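Local atomic coordinates of carboxylesterase (EST-2) (Archaeoglobus fulgidus, PDB entry 5FRD), a protein that probably hydrolyses carboxylic esters as a thermophilic alpha/beta-hydrolase, and binds a coenzyme A molecule close to its active site. Residues E131-K134 with A135-M139; K213-P216 with N217-L220; E233-V236 with E237-A241. One frame throughout, in Å; residues are numbered along the deposited sequence. Where two conformers were deposited one is given.

Interaction 1 (E131-K134 with A135-M139); sequences EPEK and AVDLM
Glu133 and Asp137 meet one turn apart in the first turns of helix 132-141, in the helical region that follows strand 106-112 of this alpha/beta hydrolase, with Glu131 as N-cap and Pro132 opening the helix. Their carboxylates stand nearly perpendicular, planes 86° apart, and OE2 of Glu133 lies 2.4 Å from OD2 of Asp137. Two oxygens so close suggest that one of the acids is protonated. Arg155 of helix 149-160 serves both acids, with salt bridges to OE2 of Glu133 and OD1 of Asp137, and would be expected to offset much of the remaining negative charge. Glu133 reaches its partner by a bend at chi2 (-97°).

The backbone acceptors are filled in sequence. The carbonyl of Glu131 takes a weak bond from Ala135 N at 3.4 Å, whereas Val136 N reaches Pro132 O at 2.8 Å, nearly straight. Asp137 N then serves Glu133 O at 2.9 Å, so the two acids are also tied through their main chains. Val136, between them in sequence, packs on Phe158 and Leu128. One step further on, Leu138 N donates to Lys134 O at 3.0 Å.

Interaction 2 (K213-P216 with N217-L220); sequences KHIP and NSEL
Ser218 reaches back over the turn to Ile215, and the polar part of the contact centres on its hydroxyl. OG donates to Ile215 O at 2.8 Å, arriving at 143° to the C=O bond and tilted 20° out of the carbonyl plane. With chi1 at 64°, OG sits between the backbone N and the carbonyl carbon of its own residue, the setting that turns it back toward the preceding turn. Ser218 OG is also hydrogen-bonded to ND1 of His212, so a single hydroxyl ties the last turn of the helix to the first residue of the strand. A second bond, weak and bent, runs through the main chain from Ser218 N to Pro216 O at 3.3 Å. Farther round the turn, OD1 of the exposed Asn217 receives a weak hydrogen bond from Lys248 NZ of helix 235-249.

These bonds close the return of a beta-alpha-beta unit, in which strand 192-197 leads through helix 205-214 into strand 218-223, the outermost strand at this side of the sheet. Ile215 is the first residue to leave helical geometry, and Pro216 and Asn217 carry the chain round to the strand.

The apolar part is small. CG2 of Ile215 touches CB of Ser218 at 3.9 Å, and both side chains also rest on Thr192 of the neighbouring strand, while Ile215 packs on Ile188 as well.

Interaction 3 (E233-V236 with E237-A241); sequences EKHV and EFNEA
The carbonyl oxygen of His235 is approached by both the backbone and the side chain of Asn239. Asn239 N donates to it at 2.8 Å, and CG of the asparagine lies 3.1 Å from the same oxygen. The amide does not bond there. With CG anti to its own carbonyl carbon (chi1 -72°), it is directed to helix 38-43, where OD1 accepts from Gln40 NE2 and ND2 donates to Asn39 O. Both polar ends of this buried amide are thus satisfied by another helix. The imidazole of His235 crosses the Asn239 amide, their planes 62° apart, with ND2 of Asn239 near the ring plane at the edge, 4.2 Å from CD2 of His235; the ring also touches Asn39 and Gln40.

This is the first turn of helix 235-249, which follows the short helix 230-233. Lys234 is the first residue past the one and the N-cap of the other. Its carbonyl oxygen accepts from Phe238 N at 2.9 Å, and beyond the His235 bond, Glu240 N reaches Val236 O at 3.0 Å.

On another side of the turn, Glu237 folds back at chi2 (87°) across the Lys234 chain, bringing OE1 to 3.4 Å from CB of Lys234. The charged ends stop short of a direct salt bridge, with NZ of Lys234 4.7 Å from OE2 of Glu237. One water spans the gap, accepting from the ammonium and donating to the carboxylate, and both side chains also touch Ile223 of strand 218-223. A carboxylate at this helix start, next to a lysine, probably meets a favourable field from the N-H groups of the first turn as well as from the ammonium, although the water between the charges would soften their attraction.

All three contacts are local and partly buried: Ala135 and Val136, Ile215, and Phe238 and Asn239 are buried, while Lys134, Pro216 and Glu237 lie at the surface. Interactions 1 and 3 both start helices from an N-cap residue; interaction 2 leaves a helix and enters an edge strand. Their chemistry differs: two acids share an arginine in interaction 1, a serine hydroxyl bridges helix and strand in interaction 2, and in interaction 3 an acid and a lysine are separated by water. The side chain of Leu138 lies about 8 Å from the coenzyme A, that of Ile215 about 11 Å. Helix 235-249 of interaction 3 packs against strand 218-223 of interaction 2, through Glu219 and Ile223.

Interaction 1 (E131-K134 with A135-M139)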
ATOM      1  N   GLU A 131      13.035 -16.430 -15.689  1.00 26.01           N
ATOM      2  CA  GLU A 131      13.437 -15.314 -16.565  0.70 23.84           C
ATOM      3  C   GLU A 131      12.890 -14.013 -15.996  1.00 19.93           C
ATOM      4  O   GLU A 131      11.911 -13.464 -16.500  1.00 23.56           O
ATOM      5  CB  GLU A 131      13.072 -15.494 -18.045  0.70 30.63           C
ATOM      6  CG  GLU A 131      13.747 -14.470 -18.954  0.70 31.63           C
ATOM      7  CD  GLU A 131      13.667 -14.823 -20.425  0.70 69.79           C
ATOM      8  OE1 GLU A 131      13.078 -15.875 -20.771  0.70 42.51           O
ATOM      9  OE2 GLU A 131      14.199 -14.033 -21.232  0.70 50.50           O
ATOM     10  N   PRO A 132      13.557 -13.519 -14.930  1.00 20.57           N
ATOM     11  CA  PRO A 132      12.905 -12.383 -14.239  1.00 19.79           C
ATOM     12  C   PRO A 132      12.678 -11.154 -15.075  1.00 21.17           C
ATOM     13  O   PRO A 132      11.695 -10.470 -14.856  1.00 20.61           O
ATOM     14  CB  PRO A 132      13.830 -12.107 -13.037  1.00 23.91           C
ATOM     15  CG  PRO A 132      15.113 -12.808 -13.345  1.00 27.33           C
ATOM     16  CD  PRO A 132      14.745 -13.985 -14.190  1.00 22.58           C
ATOM     17  N   GLU A 133      13.526 -10.835 -16.056  1.00 20.48           N
ATOM     18  CA  GLU A 133      13.286  -9.639 -16.842  1.00 19.29           C
ATOM     19  C   GLU A 133      11.939  -9.663 -17.549  1.00 22.01           C
ATOM     20  O   GLU A 133      11.223  -8.657 -17.597  1.00 21.91           O
ATOM     21  CB  GLU A 133      14.407  -9.426 -17.880  1.00 26.79           C
ATOM     22  CG  GLU A 133      14.496  -8.007 -18.452  1.00 28.42           C
ATOM     23  CD  GLU A 133      13.802  -7.818 -19.774  1.00 43.02           C
ATOM     24  OE1 GLU A 133      13.574  -8.825 -20.460  1.00 60.12           O
ATOM     25  OE2 GLU A 133      13.499  -6.646 -20.133  1.00 35.18           O
ATOM     26  N   LYS A 134      11.578 -10.811 -18.113  1.00 21.29           N
ATOM     27  CA  LYS A 134      10.308 -10.933 -18.824  0.60 21.51           C
ATOM     28  C   LYS A 134       9.126 -10.788 -17.860  1.00 17.75           C
ATOM     29  O   LYS A 134       8.110 -10.153 -18.210  1.00 20.66           O
ATOM     30  CB  LYS A 134      10.265 -12.281 -19.550  0.60 27.92           C
ATOM     31  CG  LYS A 134       9.097 -12.509 -20.493  0.60 29.21           C
ATOM     32  CD  LYS A 134       9.179 -13.901 -21.117  0.60 39.41           C
ATOM     33  CE  LYS A 134       8.177 -14.096 -22.245  0.60 51.51           C
ATOM     34  NZ  LYS A 134       8.285 -15.456 -22.845  0.60 64.13           N
ATOM     35  N   ALA A 135       9.273 -11.358 -16.669  1.00 18.31           N
ATOM     36  CA  ALA A 135       8.205 -11.312 -15.659  1.00 17.96           C
ATOM     37  C   ALA A 135       8.027  -9.889 -15.153  1.00 19.68           C
ATOM     38  O   ALA A 135       6.899  -9.434 -14.975  1.00 17.72           O
ATOM     39  CB  ALA A 135       8.503 -12.268 -14.539  1.00 18.13           C
ATOM     40  N   VAL A 136       9.153  -9.222 -14.900  1.00 17.74           N
ATOM     41  CA  VAL A 136       9.122  -7.845 -14.439  1.00 18.22           C
ATOM     42  C   VAL A 136       8.495  -6.969 -15.507  1.00 17.86           C
ATOM     43  O   VAL A 136       7.631  -6.141 -15.199  1.00 18.63           O
ATOM     44  CB  VAL A 136      10.516  -7.361 -14.037  1.00 18.74           C
ATOM     45  CG1 VAL A 136      10.541  -5.856 -13.875  1.00 19.99           C
ATOM     46  CG2 VAL A 136      10.973  -8.046 -12.760  1.00 19.21           C
ATOM     47  N   ASP A 137       8.897  -7.111 -16.775  1.00 19.12           N
ATOM     48  CA  ASP A 137       8.306  -6.333 -17.828  1.00 18.10           C
ATOM     49  C   ASP A 137       6.793  -6.566 -17.976  1.00 17.14           C
ATOM     50  O   ASP A 137       6.047  -5.628 -18.197  1.00 19.35           O
ATOM     51  CB  ASP A 137       8.964  -6.597 -19.176  1.00 21.41           C
ATOM     52  CG  ASP A 137      10.381  -6.055 -19.255  1.00 30.45           C
ATOM     53  OD1 ASP A 137      10.773  -5.163 -18.465  1.00 27.38           O
ATOM     54  OD2 ASP A 137      11.086  -6.524 -20.173  1.00 29.80           O
ATOM     55  N   LEU A 138       6.358  -7.804 -17.804  1.00 18.00           N
ATOM     56  CA  LEU A 138       4.918  -8.114 -17.863  1.00 19.62           C
ATOM     57  C   LEU A 138       4.150  -7.434 -16.718  1.00 18.44           C
ATOM     58  O   LEU A 138       3.167  -6.726 -16.940  1.00 18.75           O
ATOM     59  CB  LEU A 138       4.717  -9.623 -17.810  1.00 20.73           C
ATOM     60  CG  LEU A 138       3.259 -10.094 -17.752  1.00 23.77           C
ATOM     61  CD1 LEU A 138       2.455  -9.581 -18.931  1.00 25.21           C
ATOM     62  CD2 LEU A 138       3.244 -11.603 -17.655  1.00 23.25           C
ATOM     63  N   MET A 139       4.673  -7.598 -15.504  1.00 16.49           N
ATOM     64  CA  MET A 139       4.052  -6.943 -14.346  1.00 16.22           C
ATOM     65  C   MET A 139       3.992  -5.431 -14.533  1.00 16.75           C
ATOM     66  O   MET A 139       2.975  -4.775 -14.295  1.00 16.74           O
ATOM     67  CB  MET A 139       4.798  -7.297 -13.085  1.00 18.64           C
ATOM     68  CG  MET A 139       4.140  -6.728 -11.844  1.00 17.85           C
ATOM     69  SD  MET A 139       4.982  -7.325 -10.393  1.00 20.37           S
ATOM     70  CE  MET A 139       4.137  -6.330  -9.142  1.00 17.93           C
TER

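Interaction 2 (K213-P216 with N217-L220)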
ATOM      1  N   LYS A 213     -18.824  -1.673  -2.795  1.00 16.94           N
ATOM      2  CA  LYS A 213     -20.117  -2.338  -2.568  0.70 17.05           C
ATOM      3  C   LYS A 213     -20.247  -2.853  -1.143  1.00 20.03           C
ATOM      4  O   LYS A 213     -21.336  -2.817  -0.573  1.00 24.35           O
ATOM      5  CB  LYS A 213     -20.303  -3.480  -3.556  0.70 17.96           C
ATOM      6  CG  LYS A 213     -20.704  -2.991  -4.922  0.70 21.67           C
ATOM      7  CD  LYS A 213     -21.157  -4.100  -5.823  0.70 29.88           C
ATOM      8  CE  LYS A 213     -20.159  -5.233  -5.931  0.70 32.99           C
ATOM      9  NZ  LYS A 213     -20.422  -6.030  -7.167  0.70 28.32           N
ATOM     10  N   HIS A 214     -19.150  -3.343  -0.569  1.00 18.16           N
ATOM     11  CA  HIS A 214     -19.189  -4.074   0.723  1.00 18.51           C
ATOM     12  C   HIS A 214     -18.784  -3.284   1.931  1.00 20.32           C
ATOM     13  O   HIS A 214     -18.817  -3.820   3.030  1.00 24.13           O
ATOM     14  CB  HIS A 214     -18.383  -5.360   0.627  1.00 16.84           C
ATOM     15  CG  HIS A 214     -19.021  -6.359  -0.260  1.00 19.79           C
ATOM     16  ND1 HIS A 214     -18.607  -6.596  -1.549  1.00 25.65           N
ATOM     17  CD2 HIS A 214     -20.129  -7.115  -0.072  1.00 23.33           C
ATOM     18  CE1 HIS A 214     -19.399  -7.504  -2.098  1.00 26.57           C
ATOM     19  NE2 HIS A 214     -20.321  -7.840  -1.217  1.00 29.13           N
ATOM     20  N   ILE A 215     -18.377  -2.051   1.728  1.00 19.91           N
ATOM     21  CA  ILE A 215     -18.006  -1.154   2.814  0.75 18.30           C
ATOM     22  C   ILE A 215     -18.994   0.013   2.858  1.00 20.93           C
ATOM     23  O   ILE A 215     -19.002   0.842   1.945  1.00 20.78           O
ATOM     24  CB  ILE A 215     -16.532  -0.696   2.677  0.75 18.76           C
ATOM     25  CG1 ILE A 215     -15.591  -1.914   2.676  0.75 16.13           C
ATOM     26  CG2 ILE A 215     -16.194   0.270   3.809  0.75 17.50           C
ATOM     27  CD1 ILE A 215     -14.133  -1.593   2.343  0.75 18.29           C
ATOM     28  N   PRO A 216     -19.795   0.136   3.952  1.00 21.42           N
ATOM     29  CA  PRO A 216     -20.855   1.147   3.918  1.00 24.33           C
ATOM     30  C   PRO A 216     -20.412   2.586   3.757  1.00 20.77           C
ATOM     31  O   PRO A 216     -20.944   3.298   2.907  1.00 22.98           O
ATOM     32  CB  PRO A 216     -21.591   0.953   5.248  1.00 24.14           C
ATOM     33  CG  PRO A 216     -21.242  -0.410   5.681  1.00 35.63           C
ATOM     34  CD  PRO A 216     -19.912  -0.768   5.102  1.00 25.93           C
ATOM     35  N   ASN A 217     -19.419   3.017   4.533  1.00 18.63           N
ATOM     36  CA  ASN A 217     -18.946   4.369   4.454  1.00 17.96           C
ATOM     37  C   ASN A 217     -17.689   4.390   3.599  1.00 22.86           C
ATOM     38  O   ASN A 217     -16.595   4.568   4.127  1.00 24.34           O
ATOM     39  CB  ASN A 217     -18.630   4.956   5.834  1.00 19.69           C
ATOM     40  CG  ASN A 217     -18.353   6.446   5.786  1.00 26.39           C
ATOM     41  OD1 ASN A 217     -18.311   7.065   4.710  1.00 30.51           O
ATOM     42  ND2 ASN A 217     -18.144   7.044   6.955  1.00 26.71           N
ATOM     43  N   SER A 218     -17.822   4.084   2.317  1.00 21.25           N
ATOM     44  CA  SER A 218     -16.710   4.175   1.390  1.00 17.86           C
ATOM     45  C   SER A 218     -17.029   5.101   0.259  1.00 16.44           C
ATOM     46  O   SER A 218     -18.212   5.216  -0.118  1.00 18.96           O
ATOM     47  CB  SER A 218     -16.269   2.807   0.871  1.00 20.01           C
ATOM     48  OG  SER A 218     -17.305   2.188   0.106  1.00 24.00           O
ATOM     49  N   GLU A 219     -16.004   5.727  -0.292  1.00 16.36           N
ATOM     50  CA  GLU A 219     -16.105   6.528  -1.498  0.70 15.01           C
ATOM     51  C   GLU A 219     -15.086   5.963  -2.477  1.00 16.84           C
ATOM     52  O   GLU A 219     -13.988   5.572  -2.066  1.00 17.41           O
ATOM     53  CB  GLU A 219     -15.764   7.946  -1.225  0.70 18.99           C
ATOM     54  CG  GLU A 219     -16.811   8.799  -0.584  0.70 20.34           C
ATOM     55  CD  GLU A 219     -16.250  10.115  -0.131  0.70 28.16           C
ATOM     56  OE1 GLU A 219     -15.552  10.099   0.907  0.70 43.99           O
ATOM     57  OE2 GLU A 219     -16.457  11.138  -0.813  0.70 33.33           O
ATOM     58  N   LEU A 220     -15.441   5.906  -3.758  1.00 15.44           N
ATOM     59  CA  LEU A 220     -14.576   5.394  -4.811  1.00 14.69           C
ATOM     60  C   LEU A 220     -14.101   6.531  -5.672  1.00 15.08           C
ATOM     61  O   LEU A 220     -14.915   7.350  -6.113  1.00 16.22           O
ATOM     62  CB  LEU A 220     -15.342   4.385  -5.639  1.00 15.60           C
ATOM     63  CG  LEU A 220     -14.644   3.839  -6.874  1.00 16.22           C
ATOM     64  CD1 LEU A 220     -13.406   3.017  -6.510  1.00 16.97           C
ATOM     65  CD2 LEU A 220     -15.630   2.989  -7.664  1.00 19.18           C
TER

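Interaction 3 (E233-V236 with E237-A241)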
ATOM      1  N   GLU A 233       2.214   8.267 -10.491  1.00 16.97           N
ATOM      2  CA  GLU A 233       1.920   8.709 -11.875  1.00 18.14           C
ATOM      3  C   GLU A 233       1.070   9.962 -11.928  1.00 17.26           C
ATOM      4  O   GLU A 233       1.194  10.765 -12.879  1.00 18.69           O
ATOM      5  CB  GLU A 233       1.171   7.609 -12.630  1.00 16.98           C
ATOM      6  CG  GLU A 233       1.892   6.297 -12.889  1.00 19.80           C
ATOM      7  CD  GLU A 233       0.959   5.280 -13.550  1.00 22.27           C
ATOM      8  OE1 GLU A 233       0.196   4.626 -12.821  1.00 21.24           O
ATOM      9  OE2 GLU A 233       0.991   5.158 -14.810  1.00 27.86           O
ATOM     10  N   LYS A 234       0.163  10.103 -10.978  1.00 15.88           N
ATOM     11  CA  LYS A 234      -0.765  11.218 -10.906  1.00 14.96           C
ATOM     12  C   LYS A 234      -0.811  11.708  -9.465  1.00 13.51           C
ATOM     13  O   LYS A 234      -1.862  11.734  -8.844  1.00 14.38           O
ATOM     14  CB  LYS A 234      -2.161  10.833 -11.392  1.00 16.05           C
ATOM     15  CG  LYS A 234      -2.229  10.506 -12.876  1.00 18.84           C
ATOM     16  CD  LYS A 234      -2.039  11.724 -13.734  1.00 20.19           C
ATOM     17  CE  LYS A 234      -2.223  11.346 -15.201  1.00 29.01           C
ATOM     18  NZ  LYS A 234      -2.084  12.535 -16.068  1.00 33.38           N
ATOM     19  N   HIS A 235       0.359  12.103  -8.973  1.00 13.96           N
ATOM     20  CA  HIS A 235       0.430  12.454  -7.551  1.00 13.62           C
ATOM     21  C   HIS A 235      -0.385  13.642  -7.127  1.00 14.82           C
ATOM     22  O   HIS A 235      -0.919  13.663  -6.035  1.00 14.77           O
ATOM     23  CB  HIS A 235       1.872  12.583  -7.060  1.00 14.24           C
ATOM     24  CG  HIS A 235       2.543  13.877  -7.411  1.00 14.02           C
ATOM     25  ND1 HIS A 235       3.344  13.997  -8.512  1.00 19.93           N
ATOM     26  CD2 HIS A 235       2.545  15.085  -6.801  1.00 15.66           C
ATOM     27  CE1 HIS A 235       3.856  15.217  -8.541  1.00 18.35           C
ATOM     28  NE2 HIS A 235       3.372  15.900  -7.528  1.00 18.67           N
ATOM     29  N   VAL A 236      -0.531  14.650  -8.003  1.00 13.92           N
ATOM     30  CA  VAL A 236      -1.299  15.797  -7.641  1.00 14.29           C
ATOM     31  C   VAL A 236      -2.786  15.455  -7.480  1.00 13.16           C
ATOM     32  O   VAL A 236      -3.438  15.853  -6.533  1.00 14.21           O
ATOM     33  CB  VAL A 236      -1.101  16.953  -8.653  1.00 15.67           C
ATOM     34  CG1 VAL A 236      -2.007  18.128  -8.319  1.00 17.35           C
ATOM     35  CG2 VAL A 236       0.360  17.344  -8.695  1.00 15.16           C
ATOM     36  N   GLU A 237      -3.320  14.646  -8.409  1.00 14.98           N
ATOM     37  CA  GLU A 237      -4.701  14.192  -8.358  1.00 14.86           C
ATOM     38  C   GLU A 237      -4.939  13.252  -7.185  1.00 14.16           C
ATOM     39  O   GLU A 237      -5.950  13.348  -6.502  1.00 16.39           O
ATOM     40  CB  GLU A 237      -5.060  13.503  -9.665  1.00 17.66           C
ATOM     41  CG  GLU A 237      -5.016  14.461 -10.870  1.00 19.09           C
ATOM     42  CD  GLU A 237      -3.673  14.630 -11.563  1.00 22.98           C
ATOM     43  OE1 GLU A 237      -2.609  14.188 -11.100  1.00 17.79           O
ATOM     44  OE2 GLU A 237      -3.622  15.304 -12.630  1.00 22.23           O
ATOM     45  N   PHE A 238      -3.978  12.384  -6.950  1.00 13.75           N
ATOM     46  CA  PHE A 238      -4.054  11.488  -5.801  1.00 15.26           C
ATOM     47  C   PHE A 238      -4.095  12.283  -4.511  1.00 14.19           C
ATOM     48  O   PHE A 238      -4.962  12.046  -3.667  1.00 14.07           O
ATOM     49  CB  PHE A 238      -2.868  10.518  -5.827  1.00 13.76           C
ATOM     50  CG  PHE A 238      -2.898   9.493  -4.702  1.00 12.49           C
ATOM     51  CD1 PHE A 238      -2.412   9.821  -3.459  1.00 15.62           C
ATOM     52  CD2 PHE A 238      -3.395   8.223  -4.912  1.00 13.47           C
ATOM     53  CE1 PHE A 238      -2.455   8.905  -2.405  1.00 14.89           C
ATOM     54  CE2 PHE A 238      -3.425   7.301  -3.882  1.00 14.82           C
ATOM     55  CZ  PHE A 238      -2.987   7.650  -2.631  1.00 13.92           C
ATOM     56  N   ASN A 239      -3.193  13.253  -4.387  1.00 12.99           N
ATOM     57  CA  ASN A 239      -3.113  14.042  -3.178  1.00 14.01           C
ATOM     58  C   ASN A 239      -4.367  14.852  -2.953  1.00 14.66           C
ATOM     59  O   ASN A 239      -4.813  15.027  -1.831  1.00 14.99           O
ATOM     60  CB  ASN A 239      -1.922  14.960  -3.203  1.00 13.32           C
ATOM     61  CG  ASN A 239      -0.593  14.240  -3.027  1.00 15.33           C
ATOM     62  OD1 ASN A 239      -0.559  13.025  -2.813  1.00 15.30           O
ATOM     63  ND2 ASN A 239       0.501  14.957  -3.150  1.00 16.20           N
ATOM     64  N   GLU A 240      -4.933  15.408  -4.025  1.00 13.58           N
ATOM     65  CA  GLU A 240      -6.157  16.180  -3.863  1.00 16.35           C
ATOM     66  C   GLU A 240      -7.300  15.327  -3.310  1.00 15.40           C
ATOM     67  O   GLU A 240      -8.059  15.764  -2.442  1.00 15.86           O
ATOM     68  CB  GLU A 240      -6.509  16.835  -5.213  1.00 20.95           C
ATOM     69  CG  GLU A 240      -7.761  17.689  -5.227  1.00 23.09           C
ATOM     70  CD  GLU A 240      -8.033  18.293  -6.601  1.00 26.67           C
ATOM     71  OE1 GLU A 240      -7.074  18.615  -7.343  1.00 20.73           O
ATOM     72  OE2 GLU A 240      -9.231  18.438  -6.931  1.00 29.49           O
ATOM     73  N   ALA A 241      -7.445  14.103  -3.827  1.00 14.32           N
ATOM     74  CA  ALA A 241      -8.468  13.189  -3.355  1.00 14.68           C
ATOM     75  C   ALA A 241      -8.237  12.817  -1.896  1.00 15.06           C
ATOM     76  O   ALA A 241      -9.155  12.785  -1.094  1.00 17.40           O
ATOM     77  CB  ALA A 241      -8.503  11.926  -4.196  1.00 18.57           C
TER
HETATM   78  O   HOH W   1      -4.552  14.090 -15.428  0.50 31.63           O